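Local coordinates for activating signal cointegrator 1 complex subunit 2 (Homo sapiens, PDB 6YXQ), which binds polyubiquitin chains and recruits ASCC3 and ALKBH3 to damaged DNA, and also helps to rescue stalled ribosomes, at residues L8-L13 and H143-S148; S239-L244 and K299-E304; K45-D50 and E57-R62. All blocks are in the same frame, centred on the assembly; numbering follows the deposited sequence.

Contact 1 of 3, residues L8-L13 and H143-S148; sequences LPLDQL and HFISPS
The carboxylate of Asp11 is held by the backbone N and the hydroxyl of Ser146. The backbone N of Ser146 donates to Asp11 OD2 over 3.2 Å in an almost straight line, with an N-H...O angle of 175°, coming in from above the carboxylate plane. The hydroxyl OG of Ser146 lies 2.8 Å from the same Asp11 OD2. OG is also close to OD1, so which carboxylate oxygen receives its one proton remains open. The carboxylate reaches this position because CG of Asp11 sits between its own backbone N and carbonyl carbon, turning the group toward the 143-148 segment. CG2 of Ile145 also touches Asp11 OD2, at 3.7 Å.

Just ahead of this pair the backbones join directly: Leu10 N donates to Phe144 O over 2.9 Å at an angle of 167°. Apolar contacts flank this bond. The pyrrolidine ring of Pro9 lies alongside the Phe144 ring, the two pointing the same way, and CB of Pro9 stands 3.9 Å from the ring centroid in a CH-pi contact over the face, shifted toward the rim. Phe144 CG lies between its backbone N and carbonyl carbon (chi1 68°), which lays the ring against the proline. CB of Leu10 meets CG1 of Ile145 at 4.1 Å, and both side chains continue onto His78 and Trp82 of helix 78-87.

The 8-13 segment keeps its shape through two successive i to i+3 backbone bonds, Gln12 N to Pro9 O and Leu13 N to Leu10 O. Ser146 occupies the N-cap position of helix 147-156, but its hydroxyl makes no capping bond. A tight turn of the N-terminal arm, just ahead of the antiparallel hairpin 14-18/25-29, thus packs on the loop leading into helix 147-156.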
ATOM      1  N   LEU B   8       7.715  23.781  21.350  1.00150.54           N
ATOM      2  CA  LEU B   8       6.874  24.529  20.425  1.00146.47           C
ATOM      3  C   LEU B   8       6.468  23.638  19.263  1.00143.19           C
ATOM      4  O   LEU B   8       7.341  23.043  18.612  1.00138.39           O
ATOM      5  CB  LEU B   8       7.615  25.761  19.907  1.00142.97           C
ATOM      6  CG  LEU B   8       6.791  26.949  19.401  1.00128.32           C
ATOM      7  CD1 LEU B   8       5.813  27.429  20.464  1.00108.77           C
ATOM      8  CD2 LEU B   8       7.701  28.089  18.949  1.00119.28           C
ATOM      9  N   PRO B   9       5.173  23.510  18.978  1.00143.86           N
ATOM     10  CA  PRO B   9       4.747  22.660  17.863  1.00132.69           C
ATOM     11  C   PRO B   9       5.221  23.207  16.528  1.00120.61           C
ATOM     12  O   PRO B   9       5.392  24.416  16.344  1.00122.90           O
ATOM     13  CB  PRO B   9       3.216  22.673  17.963  1.00135.22           C
ATOM     14  CG  PRO B   9       2.890  23.891  18.748  1.00144.04           C
ATOM     15  CD  PRO B   9       4.031  24.099  19.698  1.00150.96           C
ATOM     16  N   LEU B  10       5.403  22.283  15.582  1.00110.51           N
ATOM     17  CA  LEU B  10       6.126  22.571  14.347  1.00 95.98           C
ATOM     18  C   LEU B  10       5.466  23.672  13.531  1.00109.83           C
ATOM     19  O   LEU B  10       6.158  24.510  12.940  1.00117.00           O
ATOM     20  CB  LEU B  10       6.232  21.298  13.514  1.00 97.70           C
ATOM     21  CG  LEU B  10       6.961  21.403  12.176  1.00112.66           C
ATOM     22  CD1 LEU B  10       8.357  21.969  12.371  1.00118.71           C
ATOM     23  CD2 LEU B  10       7.023  20.038  11.507  1.00103.54           C
ATOM     24  N   ASP B  11       4.131  23.679  13.464  1.00120.51           N
ATOM     25  CA  ASP B  11       3.447  24.590  12.553  1.00123.24           C
ATOM     26  C   ASP B  11       3.748  26.046  12.889  1.00119.45           C
ATOM     27  O   ASP B  11       3.846  26.886  11.989  1.00122.79           O
ATOM     28  CB  ASP B  11       1.941  24.340  12.581  1.00127.65           C
ATOM     29  CG  ASP B  11       1.419  24.126  13.982  1.00134.01           C
ATOM     30  OD1 ASP B  11       0.457  24.824  14.377  1.00135.72           O
ATOM     31  OD2 ASP B  11       1.972  23.255  14.688  1.00128.82           O
ATOM     32  N   GLN B  12       3.913  26.363  14.173  1.00114.05           N
ATOM     33  CA  GLN B  12       4.154  27.734  14.597  1.00123.30           C
ATOM     34  C   GLN B  12       5.607  28.007  14.981  1.00124.16           C
ATOM     35  O   GLN B  12       5.927  29.139  15.365  1.00118.76           O
ATOM     36  CB  GLN B  12       3.222  28.103  15.760  1.00127.49           C
ATOM     37  CG  GLN B  12       3.408  27.285  17.030  1.00128.13           C
ATOM     38  CD  GLN B  12       2.343  27.592  18.076  1.00132.33           C
ATOM     39  OE1 GLN B  12       1.310  28.189  17.771  1.00130.59           O
ATOM     40  NE2 GLN B  12       2.596  27.186  19.315  1.00131.06           N
ATOM     41  N   LEU B  13       6.495  27.021  14.865  1.00123.34           N
ATOM     42  CA  LEU B  13       7.896  27.234  15.208  1.00130.19           C
ATOM     43  C   LEU B  13       8.611  27.976  14.085  1.00128.69           C
ATOM     44  O   LEU B  13       8.392  27.709  12.900  1.00112.96           O
ATOM     45  CB  LEU B  13       8.602  25.901  15.499  1.00129.46           C
ATOM     46  CG  LEU B  13      10.087  25.983  15.886  1.00140.04           C
ATOM     47  CD1 LEU B  13      10.451  24.827  16.802  1.00139.21           C
ATOM     48  CD2 LEU B  13      11.036  25.987  14.685  1.00152.61           C
ATOM     49  N   HIS B 143       8.687  16.924  19.060  1.00108.44           N
ATOM     50  CA  HIS B 143       8.328  16.963  17.647  1.00114.48           C
ATOM     51  C   HIS B 143       6.856  16.595  17.497  1.00113.42           C
ATOM     52  O   HIS B 143       6.492  15.419  17.442  1.00118.69           O
ATOM     53  CB  HIS B 143       9.229  16.035  16.865  1.00122.39           C
ATOM     54  CG  HIS B 143      10.683  16.337  17.040  1.00128.24           C
ATOM     55  ND1 HIS B 143      11.285  17.439  16.470  1.00129.01           N
ATOM     56  CD2 HIS B 143      11.652  15.697  17.736  1.00124.61           C
ATOM     57  CE1 HIS B 143      12.564  17.456  16.796  1.00125.01           C
ATOM     58  NE2 HIS B 143      12.812  16.411  17.564  1.00123.87           N
ATOM     59  N   PHE B 144       6.009  17.618  17.415  1.00100.82           N
ATOM     60  CA  PHE B 144       4.574  17.413  17.343  1.00 98.56           C
ATOM     61  C   PHE B 144       3.953  18.570  16.576  1.00102.93           C
ATOM     62  O   PHE B 144       4.593  19.596  16.344  1.00104.96           O
ATOM     63  CB  PHE B 144       3.969  17.266  18.745  1.00100.57           C
ATOM     64  CG  PHE B 144       4.000  18.527  19.580  1.00113.50           C
ATOM     65  CD1 PHE B 144       5.186  18.990  20.129  1.00112.98           C
ATOM     66  CD2 PHE B 144       2.830  19.225  19.844  1.00117.03           C
ATOM     67  CE1 PHE B 144       5.208  20.135  20.905  1.00111.67           C
ATOM     68  CE2 PHE B 144       2.847  20.369  20.620  1.00121.72           C
ATOM     69  CZ  PHE B 144       4.038  20.824  21.151  1.00121.56           C
ATOM     70  N   ILE B 145       2.700  18.389  16.163  1.00 96.56           N
ATOM     71  CA  ILE B 145       1.995  19.378  15.357  1.00 90.33           C
ATOM     72  C   ILE B 145       0.640  19.665  15.988  1.00 98.23           C
ATOM     73  O   ILE B 145      -0.011  18.758  16.518  1.00101.58           O
ATOM     74  CB  ILE B 145       1.824  18.903  13.898  1.00 85.01           C
ATOM     75  CG1 ILE B 145       3.181  18.525  13.298  1.00 91.65           C
ATOM     76  CG2 ILE B 145       1.155  19.981  13.065  1.00 84.17           C
ATOM     77  CD1 ILE B 145       3.123  18.092  11.841  1.00 86.09           C
ATOM     78  N   SER B 146       0.220  20.929  15.926  1.00 98.86           N
ATOM     79  CA  SER B 146      -1.079  21.328  16.454  1.00 97.40           C
ATOM     80  C   SER B 146      -2.187  20.527  15.773  1.00108.04           C
ATOM     81  O   SER B 146      -2.224  20.455  14.541  1.00107.61           O
ATOM     82  CB  SER B 146      -1.339  22.814  16.243  1.00 99.49           C
ATOM     83  OG  SER B 146      -0.159  23.573  16.427  1.00112.14           O
ATOM     84  N   PRO B 147      -3.120  19.951  16.531  1.00116.50           N
ATOM     85  CA  PRO B 147      -4.181  19.132  15.906  1.00115.70           C
ATOM     86  C   PRO B 147      -4.920  19.825  14.766  1.00129.58           C
ATOM     87  O   PRO B 147      -5.071  19.228  13.692  1.00121.77           O
ATOM     88  CB  PRO B 147      -5.096  18.820  17.097  1.00109.83           C
ATOM     89  CG  PRO B 147      -4.194  18.871  18.293  1.00109.22           C
ATOM     90  CD  PRO B 147      -3.185  19.927  18.004  1.00116.80           C
ATOM     91  N   SER B 148      -5.377  21.072  14.963  1.00151.77           N
ATOM     92  CA  SER B 148      -6.145  21.773  13.926  1.00152.72           C
ATOM     93  C   SER B 148      -5.311  22.043  12.684  1.00145.48           C
ATOM     94  O   SER B 148      -5.789  21.885  11.556  1.00155.76           O
ATOM     95  CB  SER B 148      -6.741  23.078  14.490  1.00152.74           C
ATOM     96  OG  SER B 148      -5.898  23.706  15.454  1.00153.70           O
TER

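Contact 2 of 3, residues S239-L244 and K299-E304; sequences SDMPLL and KKRRLE
Arg301 grips the carbonyl oxygen of Met241, a selenomethionine in this crystal, end-on with two nitrogens, NH1 at 2.6 Å and NH2 at 2.9 Å from Met241 O. The grip ties two chain turns of the largely helical fold together: the lead-in to helix 243-266 and the turn that follows helix 279-300. Both bonds lie in the guanidinium plane, and NH1 also lies in the plane of the Met241 carbonyl.

Beside this grip, Glu304 takes the neighbouring edge of the guanidinium group. Its OE2 pairs with Arg301 NH2 at 3.3 Å in a salt bridge, met on the syn side of the carboxylate, and also receives a weak bond from NE. One carbonyl oxygen and one carboxylate oxygen thus fix the rotation of the buried guanidinium group, whose positive charge is probably balanced by Glu304. NH1 has a further weak bond to Pro238 O. The bend in the arginine chain at chi3 (54°) swings the terminal group round to these partners.

Leu243 slides past Arg301 in the opposite direction. Its CG lies 3.6 Å from Arg301 NH2, while its CD1 touches Glu304 OE2 at 3.5 Å, and the same side chain rests on Leu308 and Leu309 of helix 306-340.

Farther out, Glu304 is positioned by its own turn, in which Glu304 N bonds to Arg301 O. Elsewhere along the 299-304 segment, the bent chain of Lys300 brings NZ to within 3.0 Å of Ser239 OG, a weak hydrogen bond; Ser239 OG has a second weak partner in Glu293 OE2.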
ATOM      1  N   SER B 239     -23.911 -16.005 -18.864  1.00102.46           N
ATOM      2  CA  SER B 239     -23.898 -17.287 -19.562  1.00 93.40           C
ATOM      3  C   SER B 239     -23.418 -17.140 -20.999  1.00 94.69           C
ATOM      4  O   SER B 239     -22.839 -18.078 -21.559  1.00109.07           O
ATOM      5  CB  SER B 239     -25.291 -17.914 -19.529  1.00 85.96           C
ATOM      6  OG  SER B 239     -25.894 -17.716 -18.262  1.00 94.63           O
ATOM      7  N   ASP B 240     -23.626 -15.972 -21.604  1.00 97.35           N
ATOM      8  CA  ASP B 240     -23.292 -15.751 -23.007  1.00104.92           C
ATOM      9  C   ASP B 240     -21.994 -14.976 -23.187  1.00105.60           C
ATOM     10  O   ASP B 240     -21.156 -15.363 -24.002  1.00116.75           O
ATOM     11  CB  ASP B 240     -24.443 -15.020 -23.701  1.00107.87           C
ATOM     12  CG  ASP B 240     -25.787 -15.574 -23.299  1.00109.62           C
ATOM     13  OD1 ASP B 240     -25.924 -16.815 -23.308  1.00115.68           O
ATOM     14  OD2 ASP B 240     -26.699 -14.780 -22.972  1.00 99.10           O
HETATM   15  N   MSE B 241     -21.818 -13.895 -22.433  1.00107.69           N
HETATM   16  CA  MSE B 241     -20.652 -13.027 -22.522  1.00106.67           C
HETATM   17  C   MSE B 241     -19.313 -13.755 -22.694  1.00110.12           C
HETATM   18  O   MSE B 241     -19.134 -14.882 -22.210  1.00111.98           O
HETATM   19  CB  MSE B 241     -20.594 -12.149 -21.281  1.00115.60           C
HETATM   20  CG  MSE B 241     -20.211 -12.881 -20.028  1.00130.41           C
HETATM   21 SE   MSE B 241     -19.912 -11.560 -18.623  1.00132.72          SE
HETATM   22  CE  MSE B 241     -21.365 -10.335 -18.900  1.00122.63           C
ATOM     23  N   PRO B 242     -18.377 -13.114 -23.394  1.00113.21           N
ATOM     24  CA  PRO B 242     -17.038 -13.696 -23.546  1.00100.68           C
ATOM     25  C   PRO B 242     -16.388 -13.946 -22.195  1.00 97.53           C
ATOM     26  O   PRO B 242     -16.633 -13.232 -21.221  1.00101.71           O
ATOM     27  CB  PRO B 242     -16.284 -12.634 -24.351  1.00115.56           C
ATOM     28  CG  PRO B 242     -17.359 -11.943 -25.132  1.00127.70           C
ATOM     29  CD  PRO B 242     -18.568 -11.923 -24.238  1.00123.95           C
ATOM     30  N   LEU B 243     -15.533 -14.970 -22.162  1.00105.51           N
ATOM     31  CA  LEU B 243     -15.062 -15.522 -20.898  1.00103.03           C
ATOM     32  C   LEU B 243     -14.314 -14.485 -20.072  1.00105.29           C
ATOM     33  O   LEU B 243     -14.607 -14.291 -18.885  1.00113.98           O
ATOM     34  CB  LEU B 243     -14.173 -16.739 -21.155  1.00 99.75           C
ATOM     35  CG  LEU B 243     -14.705 -18.080 -20.651  1.00109.42           C
ATOM     36  CD1 LEU B 243     -13.738 -19.197 -20.995  1.00116.85           C
ATOM     37  CD2 LEU B 243     -14.950 -18.026 -19.153  1.00111.14           C
ATOM     38  N   LEU B 244     -13.346 -13.806 -20.680  1.00108.22           N
ATOM     39  CA  LEU B 244     -12.480 -12.919 -19.916  1.00113.54           C
ATOM     40  C   LEU B 244     -13.106 -11.555 -19.645  1.00111.18           C
ATOM     41  O   LEU B 244     -12.568 -10.802 -18.826  1.00114.79           O
ATOM     42  CB  LEU B 244     -11.134 -12.770 -20.627  1.00112.76           C
ATOM     43  CG  LEU B 244     -10.408 -14.115 -20.746  1.00113.36           C
ATOM     44  CD1 LEU B 244     -10.238 -14.524 -22.204  1.00116.39           C
ATOM     45  CD2 LEU B 244      -9.066 -14.102 -20.014  1.00113.88           C
ATOM     46  N   LYS B 299     -20.880 -22.209 -13.207  1.00 91.28           N
ATOM     47  CA  LYS B 299     -21.062 -23.654 -13.138  1.00 82.86           C
ATOM     48  C   LYS B 299     -21.219 -24.254 -14.528  1.00 83.66           C
ATOM     49  O   LYS B 299     -20.563 -25.249 -14.865  1.00 78.87           O
ATOM     50  CB  LYS B 299     -22.270 -23.984 -12.258  1.00 81.87           C
ATOM     51  CG  LYS B 299     -21.988 -23.824 -10.774  1.00 87.87           C
ATOM     52  CD  LYS B 299     -22.933 -24.648  -9.926  1.00101.10           C
ATOM     53  CE  LYS B 299     -24.269 -23.954  -9.748  1.00102.37           C
ATOM     54  NZ  LYS B 299     -24.726 -24.021  -8.331  1.00 98.42           N
ATOM     55  N   LYS B 300     -22.076 -23.649 -15.358  1.00 86.95           N
ATOM     56  CA  LYS B 300     -22.342 -24.186 -16.690  1.00 86.45           C
ATOM     57  C   LYS B 300     -21.081 -24.203 -17.541  1.00 91.93           C
ATOM     58  O   LYS B 300     -20.782 -25.201 -18.207  1.00 92.97           O
ATOM     59  CB  LYS B 300     -23.432 -23.365 -17.380  1.00 82.79           C
ATOM     60  CG  LYS B 300     -24.842 -23.894 -17.205  1.00 96.05           C
ATOM     61  CD  LYS B 300     -25.856 -22.757 -17.137  1.00109.35           C
ATOM     62  CE  LYS B 300     -25.645 -21.748 -18.256  1.00117.17           C
ATOM     63  NZ  LYS B 300     -26.640 -20.642 -18.191  1.00123.35           N
ATOM     64  N   ARG B 301     -20.323 -23.107 -17.530  1.00 91.22           N
ATOM     65  CA  ARG B 301     -19.188 -22.957 -18.429  1.00 98.41           C
ATOM     66  C   ARG B 301     -17.863 -23.403 -17.814  1.00109.29           C
ATOM     67  O   ARG B 301     -16.806 -23.080 -18.365  1.00115.47           O
ATOM     68  CB  ARG B 301     -19.089 -21.499 -18.894  1.00 92.99           C
ATOM     69  CG  ARG B 301     -20.400 -20.932 -19.427  1.00 83.30           C
ATOM     70  CD  ARG B 301     -20.341 -19.425 -19.632  1.00 83.21           C
ATOM     71  NE  ARG B 301     -19.221 -19.021 -20.479  1.00 93.66           N
ATOM     72  CZ  ARG B 301     -19.103 -17.824 -21.044  1.00101.93           C
ATOM     73  NH1 ARG B 301     -20.041 -16.905 -20.866  1.00107.41           N
ATOM     74  NH2 ARG B 301     -18.046 -17.545 -21.793  1.00109.25           N
ATOM     75  N   ARG B 302     -17.893 -24.110 -16.676  1.00105.63           N
ATOM     76  CA  ARG B 302     -16.660 -24.599 -16.053  1.00 92.18           C
ATOM     77  C   ARG B 302     -15.714 -25.326 -17.013  1.00 89.17           C
ATOM     78  O   ARG B 302     -14.488 -25.226 -16.856  1.00 89.95           O
ATOM     79  CB  ARG B 302     -17.001 -25.509 -14.867  1.00107.46           C
ATOM     80  CG  ARG B 302     -17.588 -26.868 -15.224  1.00127.08           C
ATOM     81  CD  ARG B 302     -17.813 -27.700 -13.968  1.00134.20           C
ATOM     82  NE  ARG B 302     -17.698 -29.135 -14.215  1.00140.28           N
ATOM     83  CZ  ARG B 302     -16.566 -29.825 -14.116  1.00141.71           C
ATOM     84  NH1 ARG B 302     -16.563 -31.130 -14.358  1.00148.70           N
ATOM     85  NH2 ARG B 302     -15.437 -29.213 -13.779  1.00134.21           N
ATOM     86  N   LEU B 303     -16.236 -26.067 -17.996  1.00107.13           N
ATOM     87  CA  LEU B 303     -15.336 -26.882 -18.815  1.00127.58           C
ATOM     88  C   LEU B 303     -14.771 -26.133 -20.014  1.00113.74           C
ATOM     89  O   LEU B 303     -13.852 -26.646 -20.666  1.00106.12           O
ATOM     90  CB  LEU B 303     -16.031 -28.174 -19.278  1.00127.96           C
ATOM     91  CG  LEU B 303     -16.646 -29.006 -18.148  1.00135.48           C
ATOM     92  CD1 LEU B 303     -17.877 -29.767 -18.620  1.00131.67           C
ATOM     93  CD2 LEU B 303     -15.619 -29.946 -17.512  1.00136.69           C
ATOM     94  N   GLU B 304     -15.291 -24.942 -20.318  1.00 98.51           N
ATOM     95  CA  GLU B 304     -14.595 -24.058 -21.246  1.00 88.43           C
ATOM     96  C   GLU B 304     -13.180 -23.782 -20.757  1.00 99.37           C
ATOM     97  O   GLU B 304     -12.229 -23.770 -21.548  1.00102.71           O
ATOM     98  CB  GLU B 304     -15.367 -22.749 -21.419  1.00 84.11           C
ATOM     99  CG  GLU B 304     -16.781 -22.908 -21.965  1.00 98.37           C
ATOM    100  CD  GLU B 304     -17.429 -21.575 -22.320  1.00112.77           C
ATOM    101  OE1 GLU B 304     -18.609 -21.578 -22.745  1.00103.99           O
ATOM    102  OE2 GLU B 304     -16.758 -20.526 -22.174  1.00117.70           O
TER

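Contact 3 of 3, residues K45-D50 and E57-R62; sequences KPPPKD and EEYLER
Pro47 meets Tyr59 through a CH-pi contact: its CB stands 4.2 Å from the centroid of the Tyr59 ring and almost on the ring normal, only 7° away from it, so the contact falls over the centre of one face. CD of Pro47 extends the cover, touching CE1 of Tyr59 at 3.9 Å. The ring is presented to the proline by a side chain whose CG lies opposite the backbone N (chi1 156°), and it also packs on Val116, Met119 and Gln120 of helix 114-135. With an alanine here the aromatic face would be gone, and Pro47 would probably be left without its CH-pi partner, with a gap between the 45-50 segment and helix 114-135.

A polar atom meets the same ring at its edge: Lys45 O lies near the ring plane, 3.3 Å from CD1 of Tyr59.

Charged chains make the third group. CG of Lys45 touches CD of Arg62 at 3.8 Å, and CE of Lys45 sits over the centre of the Arg62 guanidinium face. The two positive ends come close, yet Arg62 NH1 has its counter-charge in a salt bridge to Asp32 of the ASCC3 chain.

Pro46, Pro47 and Pro48 all have polyproline II backbone angles; this is proline-aromatic CH-pi packing of a polyproline II segment against helix 53-75, beside the ASCC3 interface.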
ATOM      1  N   LYS B  45       5.659   1.484 -10.764  1.00 79.24           N
ATOM      2  CA  LYS B  45       4.985   0.578 -11.669  1.00 79.11           C
ATOM      3  C   LYS B  45       5.146  -0.852 -11.166  1.00 91.97           C
ATOM      4  O   LYS B  45       6.233  -1.230 -10.716  1.00102.16           O
ATOM      5  CB  LYS B  45       5.544   0.697 -13.096  1.00 88.45           C
ATOM      6  CG  LYS B  45       5.496   2.107 -13.679  1.00101.17           C
ATOM      7  CD  LYS B  45       5.098   2.096 -15.152  1.00116.93           C
ATOM      8  CE  LYS B  45       5.549   3.365 -15.869  1.00121.31           C
ATOM      9  NZ  LYS B  45       4.668   4.532 -15.565  1.00124.99           N
ATOM     10  N   PRO B  46       4.092  -1.659 -11.210  1.00 88.24           N
ATOM     11  CA  PRO B  46       4.165  -3.020 -10.664  1.00 82.48           C
ATOM     12  C   PRO B  46       4.971  -3.935 -11.569  1.00 87.24           C
ATOM     13  O   PRO B  46       5.208  -3.611 -12.743  1.00 92.36           O
ATOM     14  CB  PRO B  46       2.692  -3.448 -10.601  1.00 83.92           C
ATOM     15  CG  PRO B  46       2.036  -2.653 -11.681  1.00 88.85           C
ATOM     16  CD  PRO B  46       2.747  -1.331 -11.714  1.00 89.09           C
ATOM     17  N   PRO B  47       5.409  -5.087 -11.059  1.00 85.86           N
ATOM     18  CA  PRO B  47       6.268  -5.994 -11.849  1.00 97.58           C
ATOM     19  C   PRO B  47       5.526  -6.602 -13.025  1.00103.25           C
ATOM     20  O   PRO B  47       4.286  -6.624 -13.044  1.00112.51           O
ATOM     21  CB  PRO B  47       6.669  -7.072 -10.827  1.00 86.81           C
ATOM     22  CG  PRO B  47       5.689  -6.954  -9.712  1.00 73.13           C
ATOM     23  CD  PRO B  47       5.312  -5.510  -9.651  1.00 66.91           C
ATOM     24  N   PRO B  48       6.245  -7.130 -14.019  1.00101.61           N
ATOM     25  CA  PRO B  48       5.573  -7.814 -15.131  1.00112.01           C
ATOM     26  C   PRO B  48       4.806  -9.025 -14.621  1.00112.91           C
ATOM     27  O   PRO B  48       5.008  -9.493 -13.495  1.00 98.11           O
ATOM     28  CB  PRO B  48       6.732  -8.225 -16.044  1.00113.16           C
ATOM     29  CG  PRO B  48       7.874  -8.414 -15.095  1.00102.40           C
ATOM     30  CD  PRO B  48       7.705  -7.322 -14.070  1.00 91.18           C
ATOM     31  N   LYS B  49       3.909  -9.548 -15.468  1.00117.14           N
ATOM     32  CA  LYS B  49       3.065 -10.646 -15.003  1.00129.67           C
ATOM     33  C   LYS B  49       3.791 -11.992 -15.052  1.00127.12           C
ATOM     34  O   LYS B  49       3.509 -12.872 -14.238  1.00129.32           O
ATOM     35  CB  LYS B  49       1.728 -10.677 -15.775  1.00142.96           C
ATOM     36  CG  LYS B  49       1.745 -10.489 -17.278  1.00151.51           C
ATOM     37  CD  LYS B  49       0.630 -11.333 -17.880  1.00143.74           C
ATOM     38  CE  LYS B  49       0.954 -12.789 -17.662  1.00140.63           C
ATOM     39  NZ  LYS B  49       2.272 -13.106 -18.279  1.00136.01           N
ATOM     40  N   ASP B  50       4.736 -12.178 -15.967  1.00114.15           N
ATOM     41  CA  ASP B  50       5.635 -13.314 -15.855  1.00117.82           C
ATOM     42  C   ASP B  50       7.075 -12.830 -15.921  1.00123.81           C
ATOM     43  O   ASP B  50       7.377 -11.775 -16.488  1.00129.90           O
ATOM     44  CB  ASP B  50       5.397 -14.414 -16.925  1.00128.23           C
ATOM     45  CG  ASP B  50       5.106 -13.866 -18.309  1.00141.18           C
ATOM     46  OD1 ASP B  50       5.060 -12.626 -18.473  1.00145.32           O
ATOM     47  OD2 ASP B  50       4.912 -14.680 -19.234  1.00144.48           O
ATOM     48  N   GLU B  57      13.939  -6.143 -15.016  1.00117.54           N
ATOM     49  CA  GLU B  57      14.998  -5.203 -14.649  1.00120.29           C
ATOM     50  C   GLU B  57      14.543  -3.756 -14.807  1.00107.32           C
ATOM     51  O   GLU B  57      15.011  -2.871 -14.075  1.00110.27           O
ATOM     52  CB  GLU B  57      16.273  -5.485 -15.461  1.00130.38           C
ATOM     53  CG  GLU B  57      16.284  -5.098 -16.933  1.00146.46           C
ATOM     54  CD  GLU B  57      17.681  -5.243 -17.513  1.00152.24           C
ATOM     55  OE1 GLU B  57      18.355  -6.220 -17.118  1.00144.72           O
ATOM     56  OE2 GLU B  57      18.124  -4.387 -18.317  1.00155.73           O
ATOM     57  N   GLU B  58      13.629  -3.494 -15.752  1.00 85.16           N
ATOM     58  CA  GLU B  58      13.001  -2.177 -15.798  1.00 86.91           C
ATOM     59  C   GLU B  58      12.271  -1.887 -14.490  1.00 97.62           C
ATOM     60  O   GLU B  58      12.461  -0.823 -13.860  1.00109.03           O
ATOM     61  CB  GLU B  58      12.033  -2.086 -16.978  1.00 81.87           C
ATOM     62  CG  GLU B  58      12.595  -2.487 -18.344  1.00 95.50           C
ATOM     63  CD  GLU B  58      11.664  -2.110 -19.496  1.00113.67           C
ATOM     64  OE1 GLU B  58      10.724  -1.314 -19.269  1.00116.27           O
ATOM     65  OE2 GLU B  58      11.867  -2.613 -20.626  1.00117.22           O
ATOM     66  N   TYR B  59      11.418  -2.833 -14.073  1.00 99.29           N
ATOM     67  CA  TYR B  59      10.754  -2.693 -12.784  1.00 86.82           C
ATOM     68  C   TYR B  59      11.770  -2.506 -11.666  1.00 87.95           C
ATOM     69  O   TYR B  59      11.560  -1.688 -10.767  1.00 87.64           O
ATOM     70  CB  TYR B  59       9.864  -3.904 -12.488  1.00 80.60           C
ATOM     71  CG  TYR B  59       9.646  -4.092 -11.001  1.00 85.00           C
ATOM     72  CD1 TYR B  59       8.704  -3.332 -10.318  1.00 96.13           C
ATOM     73  CD2 TYR B  59      10.406  -5.005 -10.270  1.00 79.50           C
ATOM     74  CE1 TYR B  59       8.514  -3.483  -8.951  1.00 95.59           C
ATOM     75  CE2 TYR B  59      10.223  -5.161  -8.904  1.00 75.69           C
ATOM     76  CZ  TYR B  59       9.277  -4.396  -8.252  1.00 85.60           C
ATOM     77  OH  TYR B  59       9.087  -4.542  -6.898  1.00 82.32           O
ATOM     78  N   LEU B  60      12.873  -3.261 -11.703  1.00 92.29           N
ATOM     79  CA  LEU B  60      13.854  -3.213 -10.622  1.00 87.16           C
ATOM     80  C   LEU B  60      14.511  -1.842 -10.531  1.00 80.24           C
ATOM     81  O   LEU B  60      14.684  -1.298  -9.438  1.00 72.90           O
ATOM     82  CB  LEU B  60      14.910  -4.301 -10.820  1.00 88.01           C
ATOM     83  CG  LEU B  60      14.525  -5.708 -10.366  1.00 88.82           C
ATOM     84  CD1 LEU B  60      15.628  -6.695 -10.697  1.00 96.84           C
ATOM     85  CD2 LEU B  60      14.223  -5.713  -8.878  1.00 88.23           C
ATOM     86  N   GLU B  61      14.891  -1.273 -11.673  1.00 77.73           N
ATOM     87  CA  GLU B  61      15.459   0.072 -11.700  1.00 90.05           C
ATOM     88  C   GLU B  61      14.517   1.075 -11.036  1.00101.53           C
ATOM     89  O   GLU B  61      14.888   1.777 -10.072  1.00116.03           O
ATOM     90  CB  GLU B  61      15.743   0.466 -13.153  1.00102.60           C
ATOM     91  CG  GLU B  61      16.797   1.544 -13.336  1.00121.85           C
ATOM     92  CD  GLU B  61      16.849   2.076 -14.763  1.00135.83           C
ATOM     93  OE1 GLU B  61      17.965   2.306 -15.275  1.00137.08           O
ATOM     94  OE2 GLU B  61      15.772   2.263 -15.370  1.00142.00           O
ATOM     95  N   ARG B  62      13.277   1.138 -11.540  1.00 94.84           N
ATOM     96  CA  ARG B  62      12.305   2.079 -10.982  1.00 87.86           C
ATOM     97  C   ARG B  62      12.098   1.842  -9.482  1.00 86.59           C
ATOM     98  O   ARG B  62      12.106   2.784  -8.667  1.00 82.13           O
ATOM     99  CB  ARG B  62      10.984   1.952 -11.736  1.00 84.13           C
ATOM    100  CG  ARG B  62      10.133   3.195 -11.696  1.00 88.12           C
ATOM    101  CD  ARG B  62       9.039   3.118 -12.739  1.00 85.58           C
ATOM    102  NE  ARG B  62       8.691   4.433 -13.265  1.00 92.03           N
ATOM    103  CZ  ARG B  62       9.089   4.891 -14.447  1.00104.32           C
ATOM    104  NH1 ARG B  62       8.724   6.097 -14.857  1.00100.06           N
ATOM    105  NH2 ARG B  62       9.841   4.133 -15.233  1.00116.31           N
TER

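Overall arrangement
The three contacts lie well apart in this largely helical N-terminal part of the protein. Contact 3 falls within the chain span that contact 1 brings together, the order being 8-13, 45-50, 57-62 and 143-148; contact 2 follows later, joining 239-244 to 299-304. Centres of contacts 1 and 2 are 59 Å apart, on opposite sides of the chain's centre. Contacts 1 and 3 are 40 Å apart and contacts 2 and 3 are 32 Å apart, centre to centre, and none touches another. Contact 1 fixes the N-terminal arm near helices 78-87 and 147-156, contact 3 uses helix 53-75 and borders ASCC3, and contact 2 ties helix ends, with Arg302 also packing on ASCC3.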